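Local coordinates for YfkN protein (Bacillus subtilis subsp. subtilis, PDB 3GVE) that belongs to the calcineurin-like phosphoesterase family of metal-binding proteins and carries a manganese ion and a magnesium ion side by side, at residues 142-154 / 160-172. Sequence-based numbering, arbitrary orientation. Where two conformers were deposited one is given.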
ATOM      1  N   ARG A 142     -27.834  -6.347   8.961  1.00  9.30           N
ATOM      2  CA  ARG A 142     -26.821  -6.728   9.921  1.00  9.67           C
ATOM      3  C   ARG A 142     -26.320  -5.521  10.731  1.00  9.06           C
ATOM      4  O   ARG A 142     -25.769  -5.686  11.788  1.00  9.77           O
ATOM      5  CB  ARG A 142     -25.658  -7.410   9.189  1.00  9.91           C
ATOM      6  CG  ARG A 142     -24.523  -7.903  10.095  1.00  9.62           C
ATOM      7  CD  ARG A 142     -25.040  -8.800  11.225  1.00  9.79           C
ATOM      8  NE  ARG A 142     -23.961  -9.349  12.033  1.00 10.24           N
ATOM      9  CZ  ARG A 142     -23.281  -8.654  12.926  1.00  9.64           C
ATOM     10  NH1 ARG A 142     -23.552  -7.380  13.118  1.00 10.16           N
ATOM     11  NH2 ARG A 142     -22.330  -9.233  13.629  1.00 11.32           N
ATOM     12  N   TYR A 143     -26.512  -4.326  10.185  1.00  8.39           N
ATOM     13  CA  TYR A 143     -26.083  -3.062  10.795  1.00  9.11           C
ATOM     14  C   TYR A 143     -27.234  -2.075  10.713  1.00  9.38           C
ATOM     15  O   TYR A 143     -28.159  -2.259   9.960  1.00 10.34           O
ATOM     16  CB  TYR A 143     -24.840  -2.494  10.050  1.00  9.17           C
ATOM     17  CG  TYR A 143     -23.719  -3.495  10.054  1.00  9.27           C
ATOM     18  CD1 TYR A 143     -22.940  -3.677  11.176  1.00  9.72           C
ATOM     19  CD2 TYR A 143     -23.499  -4.325   8.961  1.00  9.52           C
ATOM     20  CE1 TYR A 143     -21.961  -4.638  11.202  1.00  9.61           C
ATOM     21  CE2 TYR A 143     -22.535  -5.276   8.977  1.00  9.17           C
ATOM     22  CZ  TYR A 143     -21.772  -5.435  10.096  1.00  9.35           C
ATOM     23  OH  TYR A 143     -20.825  -6.416  10.140  1.00  9.96           O
ATOM     24  N   THR A 144     -27.137  -1.005  11.478  1.00  9.57           N
ATOM     25  CA  THR A 144     -28.052   0.121  11.344  1.00  9.53           C
ATOM     26  C   THR A 144     -28.108   0.537   9.866  1.00  9.29           C
ATOM     27  O   THR A 144     -27.101   0.959   9.315  1.00  9.03           O
ATOM     28  CB  THR A 144     -27.512   1.320  12.150  1.00 10.58           C
ATOM     29  OG1 THR A 144     -27.159   0.896  13.479  1.00 10.39           O
ATOM     30  CG2 THR A 144     -28.513   2.436  12.222  1.00 12.91           C
ATOM     31  N   PRO A 145     -29.261   0.407   9.214  1.00 10.12           N
ATOM     32  CA  PRO A 145     -29.275   0.642   7.766  1.00 10.60           C
ATOM     33  C   PRO A 145     -29.169   2.097   7.351  1.00 10.06           C
ATOM     34  O   PRO A 145     -28.566   2.376   6.260  1.00 11.61           O
ATOM     35  CB  PRO A 145     -30.568  -0.007   7.285  1.00 11.43           C
ATOM     36  CG  PRO A 145     -31.474   0.158   8.459  1.00 12.35           C
ATOM     37  CD  PRO A 145     -30.566  -0.091   9.708  1.00 11.90           C
ATOM     38  N   TYR A 146     -29.666   2.992   8.172  1.00  9.73           N
ATOM     39  CA  TYR A 146     -29.633   4.410   7.891  1.00  9.38           C
ATOM     40  C   TYR A 146     -29.998   5.084   9.200  1.00 10.26           C
ATOM     41  O   TYR A 146     -30.460   4.410  10.104  1.00 10.85           O
ATOM     42  CB  TYR A 146     -30.630   4.778   6.780  1.00 11.08           C
ATOM     43  CG  TYR A 146     -32.081   4.630   7.190  1.00 11.42           C
ATOM     44  CD1 TYR A 146     -32.726   5.636   7.880  1.00 13.75           C
ATOM     45  CD2 TYR A 146     -32.799   3.482   6.895  1.00 12.64           C
ATOM     46  CE1 TYR A 146     -34.056   5.512   8.272  1.00 15.36           C
ATOM     47  CE2 TYR A 146     -34.131   3.354   7.287  1.00 14.93           C
ATOM     48  CZ  TYR A 146     -34.743   4.375   7.972  1.00 16.74           C
ATOM     49  OH  TYR A 146     -36.059   4.253   8.368  1.00 21.01           O
ATOM     50  N   VAL A 147     -29.760   6.392   9.220  0.50 10.08           N
ATOM     51  CA  VAL A 147     -30.203   7.229  10.385  0.50 11.44           C
ATOM     52  C   VAL A 147     -30.687   8.514   9.795  0.50 11.40           C
ATOM     53  O   VAL A 147     -30.218   8.952   8.730  0.50 12.84           O
ATOM     54  CB  VAL A 147     -29.074   7.418  11.415  0.50 13.02           C
ATOM     55  CG1 VAL A 147     -28.646   6.112  12.025  0.50 14.83           C
ATOM     56  CG2 VAL A 147     -27.972   8.209  10.843  0.50 12.91           C
ATOM     57  N   ILE A 148     -31.592   9.104  10.465  1.00 11.37           N
ATOM     58  CA  ILE A 148     -32.102  10.439  10.164  1.00 12.44           C
ATOM     59  C   ILE A 148     -32.012  11.324  11.403  1.00 13.27           C
ATOM     60  O   ILE A 148     -32.489  10.952  12.453  1.00 14.40           O
ATOM     61  CB  ILE A 148     -33.567  10.378   9.663  1.00 14.27           C
ATOM     62  CG1 ILE A 148     -33.660   9.537   8.402  1.00 15.30           C
ATOM     63  CG2 ILE A 148     -34.104  11.761   9.382  1.00 15.88           C
ATOM     64  CD1 ILE A 148     -35.083   9.130   8.057  1.00 15.91           C
ATOM     65  N   ASN A 149     -31.376  12.480  11.258  1.00 13.30           N
ATOM     66  CA  ASN A 149     -31.204  13.447  12.338  1.00 14.70           C
ATOM     67  C   ASN A 149     -31.850  14.750  11.924  1.00 14.46           C
ATOM     68  O   ASN A 149     -31.598  15.252  10.848  1.00 14.66           O
ATOM     69  CB  ASN A 149     -29.726  13.728  12.607  1.00 18.35           C
ATOM     70  CG  ASN A 149     -28.957  12.512  12.982  1.00 21.59           C
ATOM     71  OD1 ASN A 149     -29.447  11.670  13.695  1.00 23.88           O
ATOM     72  ND2 ASN A 149     -27.732  12.416  12.494  1.00 22.14           N
ATOM     73  N   GLU A 150     -32.696  15.284  12.789  1.00 16.05           N
ATOM     74  CA  GLU A 150     -33.265  16.590  12.545  1.00 17.69           C
ATOM     75  C   GLU A 150     -32.245  17.635  12.982  1.00 17.82           C
ATOM     76  O   GLU A 150     -31.880  17.708  14.138  1.00 18.52           O
ATOM     77  CB  GLU A 150     -34.580  16.773  13.291  1.00 20.49           C
ATOM     78  CG  GLU A 150     -35.262  18.084  12.931  1.00 24.41           C
ATOM     79  CD  GLU A 150     -36.620  18.231  13.579  1.00 28.48           C
ATOM     80  OE1 GLU A 150     -37.605  18.362  12.845  1.00 30.24           O
ATOM     81  OE2 GLU A 150     -36.680  18.224  14.814  1.00 30.33           O
ATOM     82  N   LYS A 151     -31.783  18.420  12.021  1.00 17.48           N
ATOM     83  CA  LYS A 151     -30.777  19.442  12.251  1.00 17.87           C
ATOM     84  C   LYS A 151     -31.409  20.832  12.243  1.00 17.99           C
ATOM     85  O   LYS A 151     -32.253  21.101  11.412  1.00 19.39           O
ATOM     86  CB  LYS A 151     -29.722  19.386  11.133  1.00 19.19           C
ATOM     87  CG  LYS A 151     -29.062  18.043  10.932  1.00 21.43           C
ATOM     88  CD  LYS A 151     -28.499  17.522  12.221  1.00 23.79           C
ATOM     89  CE  LYS A 151     -27.157  18.087  12.494  1.00 26.17           C
ATOM     90  NZ  LYS A 151     -26.639  17.486  13.751  1.00 27.27           N
ATOM     91  N   THR A 152     -30.980  21.715  13.139  1.00 16.93           N
ATOM     92  CA  THR A 152     -31.463  23.128  13.061  1.00 17.24           C
ATOM     93  C   THR A 152     -30.356  23.845  12.306  1.00 17.00           C
ATOM     94  O   THR A 152     -29.253  24.057  12.805  1.00 18.83           O
ATOM     95  CB  THR A 152     -31.681  23.735  14.459  1.00 20.00           C
ATOM     96  OG1 THR A 152     -32.622  22.988  15.202  1.00 21.59           O
ATOM     97  CG2 THR A 152     -32.182  25.237  14.389  1.00 20.39           C
ATOM     98  N   LEU A 153     -30.655  24.168  11.069  1.00 15.13           N
ATOM     99  CA  LEU A 153     -29.708  24.814  10.200  1.00 14.35           C
ATOM    100  C   LEU A 153     -30.084  26.274  10.127  1.00 13.84           C
ATOM    101  O   LEU A 153     -31.200  26.665  10.434  1.00 15.64           O
ATOM    102  CB  LEU A 153     -29.761  24.166   8.811  1.00 14.02           C
ATOM    103  CG  LEU A 153     -29.325  22.698   8.774  1.00 15.07           C
ATOM    104  CD1 LEU A 153     -29.439  22.116   7.374  1.00 15.59           C
ATOM    105  CD2 LEU A 153     -27.946  22.513   9.358  1.00 16.47           C
ATOM    106  N   ILE A 154     -29.134  27.105   9.741  1.00 12.98           N
ATOM    107  CA  ILE A 154     -29.396  28.541   9.659  1.00 12.98           C
ATOM    108  C   ILE A 154     -29.430  28.946   8.186  1.00 13.16           C
ATOM    109  O   ILE A 154     -28.489  28.699   7.442  1.00 13.72           O
ATOM    110  CB  ILE A 154     -28.317  29.349  10.407  1.00 14.28           C
ATOM    111  CG1 ILE A 154     -28.246  28.937  11.892  1.00 15.89           C
ATOM    112  CG2 ILE A 154     -28.565  30.845  10.246  1.00 15.35           C
ATOM    113  CD1 ILE A 154     -29.514  29.164  12.671  1.00 17.52           C
ATOM    114  N   GLU A 160     -33.816  30.036  11.524  1.00 14.17           N
ATOM    115  CA  GLU A 160     -33.680  28.608  11.775  1.00 14.84           C
ATOM    116  C   GLU A 160     -34.545  27.804  10.833  1.00 15.20           C
ATOM    117  O   GLU A 160     -35.672  28.153  10.565  1.00 15.98           O
ATOM    118  CB  GLU A 160     -34.053  28.292  13.222  1.00 18.03           C
ATOM    119  CG  GLU A 160     -33.030  28.777  14.206  1.00 21.37           C
ATOM    120  CD  GLU A 160     -33.296  28.311  15.621  1.00 25.58           C
ATOM    121  OE1 GLU A 160     -34.364  27.725  15.852  1.00 28.18           O
ATOM    122  OE2 GLU A 160     -32.423  28.514  16.466  1.00 26.21           O
ATOM    123  N   GLN A 161     -33.990  26.707  10.332  1.00 14.84           N
ATOM    124  CA  GLN A 161     -34.731  25.786   9.481  1.00 16.07           C
ATOM    125  C   GLN A 161     -34.414  24.368   9.936  1.00 16.39           C
ATOM    126  O   GLN A 161     -33.273  23.950   9.941  1.00 17.37           O
ATOM    127  CB  GLN A 161     -34.373  25.962   7.997  1.00 17.01           C
ATOM    128  CG  GLN A 161     -34.624  27.344   7.431  1.00 17.68           C
ATOM    129  CD  GLN A 161     -36.091  27.718   7.410  1.00 18.30           C
ATOM    130  OE1 GLN A 161     -36.970  26.875   7.522  1.00 19.83           O
ATOM    131  NE2 GLN A 161     -36.354  29.002   7.279  1.00 18.13           N
ATOM    132  N   LYS A 162     -35.436  23.652  10.356  1.00 16.88           N
ATOM    133  CA  LYS A 162     -35.279  22.256  10.725  1.00 18.82           C
ATOM    134  C   LYS A 162     -35.269  21.426   9.463  1.00 18.19           C
ATOM    135  O   LYS A 162     -36.201  21.454   8.700  1.00 19.95           O
ATOM    136  CB  LYS A 162     -36.405  21.840  11.658  1.00 23.30           C
ATOM    137  CG  LYS A 162     -36.279  22.551  12.981  1.00 28.21           C
ATOM    138  CD  LYS A 162     -37.139  21.966  14.023  1.00 32.25           C
ATOM    139  CE  LYS A 162     -36.515  22.201  15.370  1.00 35.08           C
ATOM    140  NZ  LYS A 162     -36.535  23.632  15.713  1.00 36.69           N
ATOM    141  N   VAL A 163     -34.168  20.712   9.261  1.00 15.94           N
ATOM    142  CA  VAL A 163     -33.953  19.876   8.089  1.00 14.48           C
ATOM    143  C   VAL A 163     -33.545  18.472   8.544  1.00 13.06           C
ATOM    144  O   VAL A 163     -32.622  18.324   9.318  1.00 14.03           O
ATOM    145  CB  VAL A 163     -32.855  20.477   7.178  1.00 15.29           C
ATOM    146  CG1 VAL A 163     -32.635  19.611   5.933  1.00 15.74           C
ATOM    147  CG2 VAL A 163     -33.224  21.915   6.796  1.00 16.63           C
ATOM    148  N   LYS A 164     -34.265  17.458   8.081  1.00 12.47           N
ATOM    149  CA  LYS A 164     -33.943  16.059   8.482  1.00 13.35           C
ATOM    150  C   LYS A 164     -32.950  15.486   7.465  1.00 11.73           C
ATOM    151  O   LYS A 164     -33.225  15.410   6.299  1.00 12.57           O
ATOM    152  CB  LYS A 164     -35.174  15.243   8.537  1.00 14.86           C
ATOM    153  CG  LYS A 164     -35.953  15.354   9.811  1.00 18.42           C
ATOM    154  CD  LYS A 164     -37.236  14.461   9.809  1.00 22.34           C
ATOM    155  CE  LYS A 164     -38.112  14.821  11.045  1.00 26.16           C
ATOM    156  NZ  LYS A 164     -38.985  13.657  11.274  1.00 29.28           N
ATOM    157  N   VAL A 165     -31.760  15.194   7.980  1.00 11.55           N
ATOM    158  CA  VAL A 165     -30.666  14.636   7.168  1.00 11.26           C
ATOM    159  C   VAL A 165     -30.554  13.166   7.456  1.00 10.97           C
ATOM    160  O   VAL A 165     -30.419  12.739   8.621  1.00 11.10           O
ATOM    161  CB  VAL A 165     -29.346  15.340   7.504  1.00 12.36           C
ATOM    162  CG1 VAL A 165     -28.178  14.849   6.624  1.00 13.34           C
ATOM    163  CG2 VAL A 165     -29.515  16.863   7.266  1.00 12.63           C
ATOM    164  N   GLY A 166     -30.556  12.384   6.413  1.00 10.26           N
ATOM    165  CA  GLY A 166     -30.387  10.948   6.482  1.00  9.88           C
ATOM    166  C   GLY A 166     -29.037  10.476   5.970  1.00  9.72           C
ATOM    167  O   GLY A 166     -28.523  11.071   4.994  1.00 10.76           O
ATOM    168  N   TYR A 167     -28.472   9.459   6.570  1.00  9.62           N
ATOM    169  CA  TYR A 167     -27.256   8.862   6.063  1.00  9.41           C
ATOM    170  C   TYR A 167     -27.550   7.404   5.782  1.00  8.63           C
ATOM    171  O   TYR A 167     -28.147   6.723   6.596  1.00  9.99           O
ATOM    172  CB  TYR A 167     -26.143   8.955   7.101  1.00 10.14           C
ATOM    173  CG  TYR A 167     -25.851  10.362   7.598  1.00  9.88           C
ATOM    174  CD1 TYR A 167     -24.919  11.175   6.971  1.00 10.39           C
ATOM    175  CD2 TYR A 167     -26.507  10.860   8.716  1.00 11.67           C
ATOM    176  CE1 TYR A 167     -24.662  12.457   7.444  1.00 11.05           C
ATOM    177  CE2 TYR A 167     -26.245  12.128   9.197  1.00 11.97           C
ATOM    178  CZ  TYR A 167     -25.322  12.920   8.561  1.00 11.41           C
ATOM    179  OH  TYR A 167     -25.067  14.182   9.054  1.00 12.86           O
ATOM    180  N   ILE A 168     -27.079   6.942   4.637  1.00  8.80           N
ATOM    181  CA  ILE A 168     -27.153   5.537   4.258  1.00  8.52           C
ATOM    182  C   ILE A 168     -25.775   5.128   3.754  1.00  8.58           C
ATOM    183  O   ILE A 168     -25.082   5.918   3.150  1.00 10.18           O
ATOM    184  CB  ILE A 168     -28.239   5.300   3.165  1.00  9.07           C
ATOM    185  CG1 ILE A 168     -28.399   3.802   2.853  1.00 10.04           C
ATOM    186  CG2 ILE A 168     -27.952   6.113   1.887  1.00  9.86           C
ATOM    187  CD1 ILE A 168     -29.648   3.470   1.991  1.00 11.03           C
ATOM    188  N   GLY A 169     -25.387   3.889   4.005  1.00  8.36           N
ATOM    189  CA  GLY A 169     -24.063   3.426   3.598  1.00  8.33           C
ATOM    190  C   GLY A 169     -24.099   2.105   2.853  1.00  7.85           C
ATOM    191  O   GLY A 169     -24.980   1.308   3.051  1.00  8.49           O
ATOM    192  N   PHE A 170     -23.094   1.900   2.014  1.00  7.97           N
ATOM    193  CA  PHE A 170     -22.941   0.704   1.173  1.00  8.57           C
ATOM    194  C   PHE A 170     -21.505   0.213   1.128  1.00  8.10           C
ATOM    195  O   PHE A 170     -20.580   1.004   1.136  1.00  8.65           O
ATOM    196  CB  PHE A 170     -23.396   0.981  -0.271  1.00  9.62           C
ATOM    197  CG  PHE A 170     -24.713   1.665  -0.356  1.00  9.54           C
ATOM    198  CD1 PHE A 170     -25.895   0.961  -0.190  1.00  9.65           C
ATOM    199  CD2 PHE A 170     -24.771   3.017  -0.578  1.00 10.71           C
ATOM    200  CE1 PHE A 170     -27.111   1.608  -0.255  1.00 10.90           C
ATOM    201  CE2 PHE A 170     -25.984   3.670  -0.652  1.00 10.99           C
ATOM    202  CZ  PHE A 170     -27.165   2.960  -0.486  1.00 11.60           C
ATOM    203  N   VAL A 171     -21.346  -1.103   1.047  1.00  8.36           N
ATOM    204  CA  VAL A 171     -20.034  -1.740   0.910  1.00  7.85           C
ATOM    205  C   VAL A 171     -20.065  -2.697  -0.293  1.00  8.22           C
ATOM    206  O   VAL A 171     -21.119  -3.162  -0.681  1.00  9.24           O
ATOM    207  CB  VAL A 171     -19.643  -2.486   2.231  1.00  8.77           C
ATOM    208  CG1 VAL A 171     -20.464  -3.768   2.393  1.00  9.66           C
ATOM    209  CG2 VAL A 171     -18.145  -2.787   2.286  1.00  9.74           C
ATOM    210  N   PRO A 172     -18.923  -2.978  -0.909  1.00  8.31           N
ATOM    211  CA  PRO A 172     -18.975  -3.872  -2.079  1.00  9.48           C
ATOM    212  C   PRO A 172     -19.327  -5.314  -1.682  1.00  8.91           C
ATOM    213  O   PRO A 172     -18.873  -5.816  -0.677  1.00  9.89           O
ATOM    214  CB  PRO A 172     -17.552  -3.801  -2.653  1.00  9.86           C
ATOM    215  CG  PRO A 172     -17.035  -2.451  -2.185  1.00 10.12           C
ATOM    216  CD  PRO A 172     -17.596  -2.348  -0.776  1.00  9.45           C
TER
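Leu-153 and Val-163 meet at about a right angle on the inward face of a long antiparallel β-hairpin, strands 146-154 and 160-170, which forms one margin of a mixed β-sheet in this calcineurin-like phosphoesterase. CD1 of Leu-153 lies 3.8 Å from CB of Val-163; these branched, apolar residues suit a buried face. Further along, CG of Lys-151 rests 3.9 Å from CG2 of Val-165, and bends at chi2 and chi3 carry the amine away from the partner strand. Tyr-167 turns its ring edge to Val-147 in one of that valine's two conformers, while Leu-58 and Val-60 of strand 57-61 also pack against this tyrosine. On the other face, polar Glu-150, Thr-152, Glu-160 and Lys-162 suit the exposed part near the turn, whereas helix 192-205 covers the far end at Tyr-146 and Ile-168. Glu-150, its CG anti to the backbone N (chi1 -174°), reaches diagonally over Lys-162, its carboxylate carbon CD 3.8 Å from the lysine CD. The charged ends do not meet, so the attraction is probably diffuse. CG2 of Ile-148 covers CB of Lys-164, and its CG1 lies over Gly-166, 4.0 Å from the glycine CA, where no side chain meets it. Four pairs of backbone hydrogen bonds hold this register, and strand 210-215 continues the sheet beyond 160-170. Among the straightest is Lys-151 N to Val-163 O, 2.8 Å long and 170° at the hydrogen, its donor tilted 33° from the carbonyl plane.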